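Local coordinates for uncharacterized protein YhfS (Escherichia coli, PDB 4J8L) that is of unknown function but carries a covalently attached pyridoxal 5'-phosphate and is probably an enzyme related to the class I and II aminotransferases, at residues Q141-Q146 against N275-V280; V244-Q249 against P342-E347; E267-V272 against E284-I289; P317-L322 against I338-N343. All blocks are in the same frame, centred on the assembly; numbering follows the deposited sequence.

Contact 1: Q141-Q146 against N275-V280; sequences QHTRQQ and NAQSKV
Arg144 and Asn275 bring the two backbones to within 5.4 Å between their CA atoms, where the loop after strand 137-141 of the mixed sheet meets the hairpin turn between strands 268-275 and 279-285. In this two-domain, aminotransferase-like fold the contact thus joins the two sheets. A cis peptide precedes Gln277, whose extended side chain reaches over to Gln141. Their amide planes stand 65° apart, and the bond from Gln141 NE2 to Gln277 OE1, 2.9 Å, is weak. The same NE2 has a straighter bond, nearly in its own amide plane, to Thr143 OG1 (2.9 Å). The torsion of Thr143 (chi1 55°) turns this hydroxyl to Gln141, while CB rests 3.2 Å from Gln277 O and CG2 lies against Asn275 ND2. A valine in place of Thr143 would probably cost Gln141 NE2 its straighter bond and let that amide turn more freely. Asn275 ND2 donates to Gln277 O across the turn and OD1 accepts from Leu6 N, so its amide is fixed at both ends. Arg144 CG packs on Asn275 CB at 3.6 Å, its guanidinium going to Phe4 and Tyr151. A water donates to Gln141 OE1 and accepts from Gln277 NE2 at 3.1 Å.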
# COMPACT_ATOMS: atom_id res chain seq x y z
N GLN A 141 -0.76 10.28 -0.47
CA GLN A 141 -0.74 8.93 0.08
C GLN A 141 -2.17 8.39 0.15
O GLN A 141 -3.08 9.08 0.60
CB GLN A 141 -0.08 8.89 1.47
CG GLN A 141 0.05 7.47 2.02
CD GLN A 141 0.95 7.37 3.23
OE1 GLN A 141 1.91 8.13 3.37
NE2 GLN A 141 0.64 6.43 4.12
N HIS A 142 -2.34 7.15 -0.29
CA HIS A 142 -3.66 6.52 -0.30
C HIS A 142 -4.09 6.11 1.12
O HIS A 142 -5.16 6.49 1.60
CB HIS A 142 -3.66 5.32 -1.26
CG HIS A 142 -5.03 4.87 -1.66
ND1 HIS A 142 -5.29 4.26 -2.87
CD2 HIS A 142 -6.22 4.93 -1.00
CE1 HIS A 142 -6.58 3.98 -2.95
NE2 HIS A 142 -7.16 4.37 -1.83
N THR A 143 -3.25 5.33 1.80
CA THR A 143 -3.55 4.95 3.18
C THR A 143 -3.46 6.16 4.10
O THR A 143 -2.87 7.18 3.74
CB THR A 143 -2.62 3.85 3.71
OG1 THR A 143 -1.26 4.25 3.55
CG2 THR A 143 -2.88 2.54 2.96
N ARG A 144 -4.02 6.02 5.29
CA ARG A 144 -4.07 7.11 6.27
C ARG A 144 -2.75 7.32 7.00
O ARG A 144 -2.18 6.39 7.58
CB ARG A 144 -5.18 6.85 7.28
CG ARG A 144 -6.57 6.65 6.67
CD ARG A 144 -6.95 7.82 5.77
NE ARG A 144 -8.35 7.77 5.36
CZ ARG A 144 -8.90 8.56 4.44
NH1 ARG A 144 -8.15 9.46 3.80
NH2 ARG A 144 -10.19 8.46 4.15
N GLN A 145 -2.29 8.57 7.03
CA GLN A 145 -1.03 8.92 7.69
C GLN A 145 -1.23 9.28 9.16
O GLN A 145 -0.28 9.26 9.94
CB GLN A 145 -0.40 10.10 6.97
CG GLN A 145 0.02 9.78 5.54
CD GLN A 145 0.17 11.03 4.71
OE1 GLN A 145 -0.76 11.43 4.02
NE2 GLN A 145 1.35 11.65 4.78
N GLN A 146 -2.47 9.61 9.52
CA GLN A 146 -2.80 9.95 10.89
C GLN A 146 -4.29 9.71 11.05
O GLN A 146 -5.03 9.74 10.06
CB GLN A 146 -2.43 11.41 11.17
CG GLN A 146 -3.12 12.39 10.26
CD GLN A 146 -2.51 13.78 10.36
OE1 GLN A 146 -1.60 14.01 11.15
NE2 GLN A 146 -3.02 14.70 9.55
N ASN A 275 -6.65 2.54 9.51
CA ASN A 275 -5.54 2.43 8.57
C ASN A 275 -4.29 2.97 9.23
O ASN A 275 -4.08 4.18 9.31
CB ASN A 275 -5.85 3.17 7.28
CG ASN A 275 -6.51 2.27 6.26
OD1 ASN A 275 -7.73 2.12 6.24
ND2 ASN A 275 -5.69 1.65 5.41
N ALA A 276 -3.47 2.06 9.75
CA ALA A 276 -2.30 2.43 10.53
C ALA A 276 -1.05 1.62 10.16
O ALA A 276 -0.55 0.87 10.99
CB ALA A 276 -2.61 2.28 12.02
N GLN A 277 -0.55 1.74 8.94
CA GLN A 277 -1.16 2.54 7.88
C GLN A 277 -2.04 1.63 7.02
O GLN A 277 -2.98 2.09 6.38
CB GLN A 277 -0.09 3.25 7.05
CG GLN A 277 0.76 4.19 7.90
CD GLN A 277 1.61 5.14 7.07
OE1 GLN A 277 2.12 4.77 6.01
NE2 GLN A 277 1.77 6.37 7.55
N SER A 278 -1.74 0.33 7.03
CA SER A 278 -2.64 -0.64 6.43
C SER A 278 -3.82 -0.80 7.38
O SER A 278 -3.72 -0.48 8.56
CB SER A 278 -1.95 -1.98 6.20
OG SER A 278 -2.76 -2.84 5.41
N LYS A 279 -4.94 -1.31 6.87
CA LYS A 279 -6.14 -1.45 7.68
C LYS A 279 -5.96 -2.63 8.64
O LYS A 279 -5.80 -3.78 8.22
CB LYS A 279 -7.37 -1.61 6.78
CG LYS A 279 -8.72 -1.44 7.47
CD LYS A 279 -9.82 -1.34 6.43
CE LYS A 279 -11.20 -1.33 7.07
NZ LYS A 279 -12.29 -1.27 6.04
N VAL A 280 -5.95 -2.31 9.94
CA VAL A 280 -5.65 -3.26 11.00
C VAL A 280 -6.50 -2.92 12.23
O VAL A 280 -7.22 -1.92 12.25
CB VAL A 280 -4.17 -3.18 11.44
CG1 VAL A 280 -3.25 -3.59 10.30
CG2 VAL A 280 -3.83 -1.78 11.93
O HOH W 1 3.30 8.32 5.75

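Contact 2: V244-Q249 against P342-E347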
# COMPACT_ATOMS: atom_id res chain seq x y z
N VAL A 244 -9.15 -11.54 -3.21
CA VAL A 244 -10.02 -12.41 -2.42
C VAL A 244 -9.43 -12.69 -1.03
O VAL A 244 -10.17 -12.67 -0.04
CB VAL A 244 -10.35 -13.73 -3.17
CG1 VAL A 244 -10.98 -14.75 -2.24
CG2 VAL A 244 -11.27 -13.45 -4.35
N MSE A 245 -8.12 -12.91 -0.95
CA MSE A 245 -7.53 -13.21 0.35
C MSE A 245 -7.62 -12.01 1.27
O MSE A 245 -7.84 -12.15 2.47
CB MSE A 245 -6.10 -13.73 0.21
CG MSE A 245 -6.03 -14.95 -0.74
SE MSE A 245 -6.98 -16.53 -0.07
CE MSE A 245 -6.00 -16.52 1.57
N HIS A 246 -7.51 -10.81 0.71
CA HIS A 246 -7.69 -9.64 1.55
C HIS A 246 -9.14 -9.37 1.93
O HIS A 246 -9.40 -8.84 3.01
CB HIS A 246 -6.99 -8.42 0.94
CG HIS A 246 -5.52 -8.42 1.18
ND1 HIS A 246 -4.98 -8.15 2.42
CD2 HIS A 246 -4.48 -8.72 0.37
CE1 HIS A 246 -3.67 -8.26 2.36
NE2 HIS A 246 -3.33 -8.60 1.13
N ALA A 247 -10.09 -9.75 1.08
CA ALA A 247 -11.49 -9.60 1.42
C ALA A 247 -11.81 -10.54 2.56
O ALA A 247 -12.60 -10.21 3.45
CB ALA A 247 -12.38 -9.88 0.23
N VAL A 248 -11.20 -11.72 2.54
CA VAL A 248 -11.38 -12.66 3.64
C VAL A 248 -10.85 -12.02 4.92
O VAL A 248 -11.49 -12.07 5.98
CB VAL A 248 -10.65 -14.00 3.37
CG1 VAL A 248 -10.61 -14.86 4.63
CG2 VAL A 248 -11.33 -14.76 2.23
N GLN A 249 -9.69 -11.38 4.82
CA GLN A 249 -9.06 -10.74 5.98
C GLN A 249 -9.91 -9.59 6.50
O GLN A 249 -10.03 -9.39 7.72
CB GLN A 249 -7.66 -10.23 5.65
CG GLN A 249 -7.00 -9.48 6.81
CD GLN A 249 -5.66 -8.85 6.45
OE1 GLN A 249 -4.87 -9.43 5.71
NE2 GLN A 249 -5.40 -7.68 7.01
N PRO A 342 -4.51 -9.41 11.19
CA PRO A 342 -4.83 -10.84 11.20
C PRO A 342 -4.14 -11.65 10.10
O PRO A 342 -4.06 -12.87 10.23
CB PRO A 342 -6.34 -10.86 10.96
CG PRO A 342 -6.81 -9.53 11.49
CD PRO A 342 -5.72 -8.57 11.09
N ASN A 343 -3.66 -11.01 9.04
CA ASN A 343 -3.09 -11.75 7.93
C ASN A 343 -4.04 -12.86 7.48
O ASN A 343 -5.21 -12.57 7.23
CB ASN A 343 -1.68 -12.26 8.26
CG ASN A 343 -0.66 -11.13 8.33
OD1 ASN A 343 -0.72 -10.19 7.53
ND2 ASN A 343 0.28 -11.21 9.27
N ARG A 344 -3.59 -14.11 7.44
CA ARG A 344 -4.42 -15.19 6.91
C ARG A 344 -5.21 -15.93 7.99
O ARG A 344 -5.90 -16.92 7.69
CB ARG A 344 -3.57 -16.21 6.14
CG ARG A 344 -2.62 -15.61 5.10
CD ARG A 344 -3.32 -15.23 3.79
NE ARG A 344 -4.21 -14.07 3.91
CZ ARG A 344 -3.81 -12.81 4.04
NH1 ARG A 344 -4.71 -11.84 4.12
NH2 ARG A 344 -2.52 -12.51 4.11
N SER A 345 -5.11 -15.47 9.23
CA SER A 345 -5.78 -16.13 10.35
C SER A 345 -7.25 -15.73 10.46
O SER A 345 -7.70 -14.77 9.83
CB SER A 345 -5.07 -15.81 11.67
OG SER A 345 -5.28 -14.47 12.04
N GLY A 346 -7.99 -16.47 11.27
CA GLY A 346 -9.37 -16.16 11.58
C GLY A 346 -9.49 -15.47 12.92
O GLY A 346 -8.54 -15.42 13.70
N GLU A 347 -10.67 -14.93 13.19
CA GLU A 347 -10.86 -14.11 14.38
C GLU A 347 -10.79 -14.94 15.64
O GLU A 347 -10.35 -14.46 16.69
CB GLU A 347 -12.17 -13.33 14.30
CG GLU A 347 -13.43 -14.19 14.26
CD GLU A 347 -13.84 -14.64 12.86
OE1 GLU A 347 -13.02 -14.54 11.92
OE2 GLU A 347 -14.99 -15.08 12.70
O HOH W 2 -7.09 -14.14 4.42
O HOH W 3 -2.20 -9.56 5.23
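Arg344 folds back toward Gln249, bringing a type II' beta turn, Pro342 to Ser345, against the long helix 229-261. The direct polar link is one bond, from Arg344 NH1 to Gln249 OE1 at 2.9 Å; it uses a lone pair in the carbonyl plane, but the acceptor stands 28° out of the guanidinium plane. Bends at chi2 (-79°) and chi3 (71°) bring the arginine tip round to the helix although its CB points elsewhere. Water supplies the second kind of link. One molecule accepts from Arg344 NE and donates to Met245 O, each at 2.9 Å, while another sits among Gln249 OE1, Asn343 OD1 and Arg344 NH2. Packing adds the rest: the CE of Met245, a selenomethionine, lies 3.7 Å from Arg344 CD, and NH1 hovers over one face of the His246 ring toward its rim. With an alanine in place of Arg344, Gln249 OE1 would probably lose its arginine donor and Met245 CE its neighbour. Asn343 takes the first inner position of the turn with a positive phi, and its ND2 donates to Pro316 O. Within the turn, Pro342 O accepts from both Ser345 N and Ser345 OG, the hydroxyl at 2.7 Å.

Contact 3: E267-V272 against E284-I289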
# COMPACT_ATOMS: atom_id res chain seq x y z
N GLU A 267 -10.31 -7.63 29.68
CA GLU A 267 -9.11 -6.83 29.90
C GLU A 267 -8.88 -5.78 28.81
O GLU A 267 -8.00 -4.92 28.93
CB GLU A 267 -7.88 -7.74 30.04
CG GLU A 267 -7.90 -8.66 31.25
CD GLU A 267 -8.64 -9.97 31.00
OE1 GLU A 267 -9.17 -10.18 29.88
OE2 GLU A 267 -8.68 -10.80 31.93
N VAL A 268 -9.67 -5.83 27.74
CA VAL A 268 -9.60 -4.83 26.67
C VAL A 268 -10.49 -3.62 26.96
O VAL A 268 -11.68 -3.76 27.22
CB VAL A 268 -9.95 -5.44 25.29
CG1 VAL A 268 -10.14 -4.34 24.23
CG2 VAL A 268 -8.88 -6.41 24.86
N LYS A 269 -9.88 -2.44 26.91
CA LYS A 269 -10.58 -1.18 27.17
C LYS A 269 -11.25 -0.63 25.90
O LYS A 269 -12.37 -0.12 25.94
CB LYS A 269 -9.58 -0.16 27.72
CG LYS A 269 -10.14 1.23 28.01
CD LYS A 269 -9.07 2.11 28.66
CE LYS A 269 -9.63 3.47 29.06
NZ LYS A 269 -8.68 4.24 29.92
N SER A 270 -10.57 -0.72 24.77
CA SER A 270 -11.15 -0.22 23.52
C SER A 270 -10.55 -0.94 22.34
O SER A 270 -9.44 -1.47 22.42
CB SER A 270 -10.95 1.29 23.39
OG SER A 270 -9.59 1.61 23.13
N ALA A 271 -11.29 -0.96 21.24
CA ALA A 271 -10.78 -1.54 20.00
C ALA A 271 -11.35 -0.77 18.83
O ALA A 271 -12.52 -0.40 18.85
CB ALA A 271 -11.15 -3.02 19.90
N VAL A 272 -10.53 -0.53 17.82
CA VAL A 272 -10.99 0.17 16.63
C VAL A 272 -10.26 -0.40 15.43
O VAL A 272 -9.16 -0.94 15.55
CB VAL A 272 -10.74 1.71 16.76
CG1 VAL A 272 -9.25 2.01 16.77
CG2 VAL A 272 -11.42 2.47 15.64
N GLU A 284 -6.58 -1.62 22.77
CA GLU A 284 -6.08 -0.97 23.98
C GLU A 284 -6.57 -1.72 25.20
O GLU A 284 -7.73 -2.09 25.29
CB GLU A 284 -6.57 0.49 24.03
CG GLU A 284 -6.06 1.29 25.23
CD GLU A 284 -6.90 2.54 25.48
OE1 GLU A 284 -8.09 2.55 25.11
OE2 GLU A 284 -6.36 3.50 26.07
N PHE A 285 -5.66 -1.94 26.15
CA PHE A 285 -5.98 -2.63 27.39
C PHE A 285 -6.22 -1.65 28.54
O PHE A 285 -5.77 -0.51 28.50
CB PHE A 285 -4.85 -3.59 27.75
CG PHE A 285 -4.51 -4.54 26.64
CD1 PHE A 285 -5.34 -5.61 26.34
CD2 PHE A 285 -3.38 -4.34 25.86
CE1 PHE A 285 -5.05 -6.48 25.28
CE2 PHE A 285 -3.08 -5.21 24.81
CZ PHE A 285 -3.91 -6.28 24.52
N HIS A 286 -6.95 -2.10 29.56
CA HIS A 286 -7.21 -1.28 30.74
C HIS A 286 -5.93 -1.01 31.52
O HIS A 286 -5.74 0.06 32.08
CB HIS A 286 -8.21 -1.97 31.66
CG HIS A 286 -9.62 -1.94 31.17
ND1 HIS A 286 -10.40 -0.79 31.21
CD2 HIS A 286 -10.41 -2.91 30.65
CE1 HIS A 286 -11.60 -1.06 30.72
NE2 HIS A 286 -11.63 -2.34 30.38
N GLN A 287 -5.07 -2.02 31.56
CA GLN A 287 -3.81 -1.94 32.28
C GLN A 287 -2.67 -1.89 31.28
O GLN A 287 -2.81 -2.36 30.15
CB GLN A 287 -3.66 -3.15 33.21
CG GLN A 287 -4.83 -3.35 34.15
CD GLN A 287 -4.89 -2.29 35.23
OE1 GLN A 287 -3.86 -1.78 35.66
NE2 GLN A 287 -6.10 -1.95 35.65
N PRO A 288 -1.53 -1.32 31.70
CA PRO A 288 -0.38 -1.16 30.80
C PRO A 288 0.38 -2.47 30.60
O PRO A 288 1.51 -2.62 31.09
CB PRO A 288 0.50 -0.14 31.54
CG PRO A 288 0.15 -0.33 32.99
CD PRO A 288 -1.32 -0.61 32.98
N ILE A 289 -0.24 -3.40 29.88
CA ILE A 289 0.29 -4.74 29.70
C ILE A 289 0.66 -5.04 28.25
O ILE A 289 0.92 -6.19 27.90
CB ILE A 289 -0.73 -5.80 30.16
CG1 ILE A 289 -2.03 -5.65 29.37
CG2 ILE A 289 -0.98 -5.69 31.65
CD1 ILE A 289 -3.03 -6.79 29.58
O HOH W 4 -5.95 -4.78 30.93
O HOH W 5 -7.33 2.34 32.19
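Glu284 O is gripped by two successive amides of the facing strand, Lys269 N at 2.7 Å and Ser270 N at 3.2 Å, which is the signature of a classic beta bulge in the antiparallel hairpin of strands 268-275 and 279-285. The register slips by one residue here: Val268 pairs with Phe285, yet Ser270 pairs with Glu284, whose N returns a bond to Ser270 O. Beyond the bulge, His286 N donates to Glu267 O at the hairpin's open end. The Ser270 and Glu284 side chains share a face, and Ser270 OG donates to Glu284 OE1 on the anti side of the carboxylate, at 2.7 Å. Lys269 runs alongside Glu284 in the same direction, CD 3.7 Å from OE1; its NZ stays 4.6 Å from OE2, beyond a salt bridge, though the charges may still attract weakly. His286 turns its ring to Lys269: with CG beside its own backbone N (chi1 -74°), the ring swings under the lysine, and Lys269 CB sits over the ring centre in a CH-pi contact. On the other side, where Phe285 meets Leu354 and Ile358 of helix 347-360, Val268 CG2 touches Phe285 CE1 at 3.9 Å.

Contact 4: P317-L322 against I338-N343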
# COMPACT_ATOMS: atom_id res chain seq x y z
N PRO A 317 -1.14 -14.24 12.36
CA PRO A 317 -1.46 -12.82 12.59
C PRO A 317 -0.25 -12.09 13.17
O PRO A 317 0.52 -12.69 13.93
CB PRO A 317 -2.58 -12.90 13.64
CG PRO A 317 -2.28 -14.16 14.40
CD PRO A 317 -1.78 -15.13 13.35
N LEU A 318 -0.11 -10.82 12.81
CA LEU A 318 0.94 -9.97 13.38
C LEU A 318 0.37 -9.24 14.60
O LEU A 318 -0.65 -8.57 14.48
CB LEU A 318 1.39 -8.95 12.34
CG LEU A 318 2.32 -7.80 12.76
CD1 LEU A 318 3.73 -8.30 13.05
CD2 LEU A 318 2.33 -6.76 11.65
N PHE A 319 1.03 -9.41 15.75
CA PHE A 319 0.74 -8.62 16.97
C PHE A 319 1.98 -7.75 17.16
O PHE A 319 3.07 -8.29 17.38
CB PHE A 319 0.61 -9.53 18.20
CG PHE A 319 -0.72 -10.25 18.33
CD1 PHE A 319 -1.30 -10.93 17.26
CD2 PHE A 319 -1.35 -10.30 19.57
CE1 PHE A 319 -2.51 -11.61 17.43
CE2 PHE A 319 -2.55 -10.97 19.76
CZ PHE A 319 -3.13 -11.64 18.68
N TYR A 320 1.83 -6.43 17.06
CA TYR A 320 2.97 -5.53 16.89
C TYR A 320 2.79 -4.26 17.70
O TYR A 320 1.67 -3.90 18.08
CB TYR A 320 3.11 -5.16 15.40
CG TYR A 320 4.47 -4.64 14.97
CD1 TYR A 320 5.64 -5.22 15.45
CD2 TYR A 320 4.57 -3.60 14.06
CE1 TYR A 320 6.89 -4.75 15.05
CE2 TYR A 320 5.81 -3.12 13.65
CZ TYR A 320 6.97 -3.70 14.15
OH TYR A 320 8.21 -3.25 13.75
N ARG A 321 3.90 -3.57 17.96
CA ARG A 321 3.85 -2.25 18.58
C ARG A 321 3.12 -1.23 17.69
O ARG A 321 2.87 -1.47 16.52
CB ARG A 321 5.27 -1.77 18.89
CG ARG A 321 6.17 -1.68 17.66
CD ARG A 321 7.63 -1.41 18.05
NE ARG A 321 8.41 -0.90 16.92
CZ ARG A 321 9.29 -1.62 16.22
NH1 ARG A 321 9.50 -2.90 16.52
NH2 ARG A 321 9.95 -1.06 15.22
N LEU A 322 2.80 -0.08 18.28
CA LEU A 322 2.20 1.02 17.54
C LEU A 322 3.23 1.70 16.63
O LEU A 322 4.43 1.55 16.82
CB LEU A 322 1.61 2.05 18.51
CG LEU A 322 0.62 1.47 19.53
CD1 LEU A 322 0.18 2.53 20.53
CD2 LEU A 322 -0.59 0.87 18.81
N ILE A 338 -1.83 -2.06 21.18
CA ILE A 338 -1.06 -2.78 20.18
C ILE A 338 -1.79 -2.75 18.84
O ILE A 338 -2.98 -2.43 18.78
CB ILE A 338 -0.86 -4.25 20.59
CG1 ILE A 338 -2.21 -4.97 20.69
CG2 ILE A 338 -0.11 -4.32 21.93
CD1 ILE A 338 -2.09 -6.50 20.81
N ARG A 339 -1.06 -3.06 17.77
CA ARG A 339 -1.67 -3.27 16.46
C ARG A 339 -1.79 -4.77 16.18
O ARG A 339 -0.88 -5.53 16.49
CB ARG A 339 -0.84 -2.63 15.34
CG ARG A 339 -1.02 -1.12 15.22
CD ARG A 339 -0.20 -0.56 14.06
NE ARG A 339 1.24 -0.62 14.32
CZ ARG A 339 2.18 -0.17 13.50
NH1 ARG A 339 1.85 0.38 12.33
NH2 ARG A 339 3.46 -0.28 13.83
N ILE A 340 -2.90 -5.17 15.58
CA ILE A 340 -3.06 -6.55 15.12
C ILE A 340 -3.46 -6.59 13.65
O ILE A 340 -4.49 -6.02 13.28
CB ILE A 340 -4.12 -7.32 15.92
CG1 ILE A 340 -3.74 -7.39 17.40
CG2 ILE A 340 -4.26 -8.76 15.40
CD1 ILE A 340 -4.78 -8.09 18.24
N ASN A 341 -2.64 -7.25 12.83
CA ASN A 341 -3.00 -7.51 11.44
C ASN A 341 -3.24 -9.01 11.34
O ASN A 341 -2.30 -9.80 11.43
CB ASN A 341 -1.87 -7.08 10.52
CG ASN A 341 -2.24 -7.16 9.04
OD1 ASN A 341 -3.06 -7.99 8.64
ND2 ASN A 341 -1.65 -6.29 8.23
N PRO A 342 -4.51 -9.41 11.19
CA PRO A 342 -4.83 -10.84 11.20
C PRO A 342 -4.14 -11.65 10.10
O PRO A 342 -4.06 -12.87 10.23
CB PRO A 342 -6.34 -10.86 10.96
CG PRO A 342 -6.81 -9.53 11.49
CD PRO A 342 -5.72 -8.57 11.09
N ASN A 343 -3.66 -11.01 9.04
CA ASN A 343 -3.09 -11.75 7.93
C ASN A 343 -4.04 -12.86 7.48
O ASN A 343 -5.21 -12.57 7.23
CB ASN A 343 -1.68 -12.26 8.26
CG ASN A 343 -0.66 -11.13 8.33
OD1 ASN A 343 -0.72 -10.19 7.53
ND2 ASN A 343 0.28 -11.21 9.27
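Arg339 leaves its strand opposite Tyr320 and doubles back over the end of segment 317-322. Its CB lies 3.9 Å from Tyr320 O, and CG meets Leu322 CD2. CD then passes 4.0 Å from Arg321 O, and the bend at chi3 (-69°) turns the guanidinium side-on to that carbonyl. NE, on a lone pair in the carbonyl plane, donates at 2.9 Å; NH2, reaching the same oxygen from well out of that plane, donates at 3.0 Å. Arg321 O lies almost exactly in the guanidinium plane, so the two bonds fix the rotation of the group. NH2 also comes within 3.5 Å of Tyr320 CD2, with ring and guanidinium planes 23° apart, while NH1 turns to Ala276 O of the hairpin turn. Beneath this runs regular antiparallel pairing in the four-stranded sheet of the C-terminal domain, in which strand 318-320 is one of the two outer strands: Leu318 exchanges backbone bonds with Asn341, and Tyr320 with Arg339. The non-hydrogen-bonded pair between them, Phe319 and Ile340, lies against helix 347-360, and Phe319 also meets helix 290-299. There Ile340 CD1 lies over one face of the Phe319 ring, toward its rim, in a CH-pi contact, 4.0 Å from the ring centroid, and CG2 of the same isoleucine touches CE1. Ile338 CD1 reaches CD2 of the ring. At the end of the strand, Asn341 OD1 accepts from Asn343 N in an Asx turn, while its ND2 donates to Glu310; on the facing segment, Pro317 CA approaches Asn341 O at 3.3 Å in a CA-H...O contact.

Contact 1 opens first along the chain, at 141-146, and closes only at 275-280, after contacts 2 and 3 have opened at 244-249 and 267-272; it therefore crosses both. Contact 3 closes next, at 284-289, completing the far end of the hairpin whose turn contact 1 uses. Contact 4 opens later, at 317-322, and finishes at 338-343, overlapping at Pro342 and Asn343 the segment 342-347 where contact 2, which encloses contact 3, ends. Contact 1 ties the large mixed sheet to the smaller antiparallel one, contacts 3 and 4 pair strands within the latter, and contact 2 fastens its exit loop to helix 229-261. Phe285 CZ of contact 3 packs on Ile338 CD1 of contact 4.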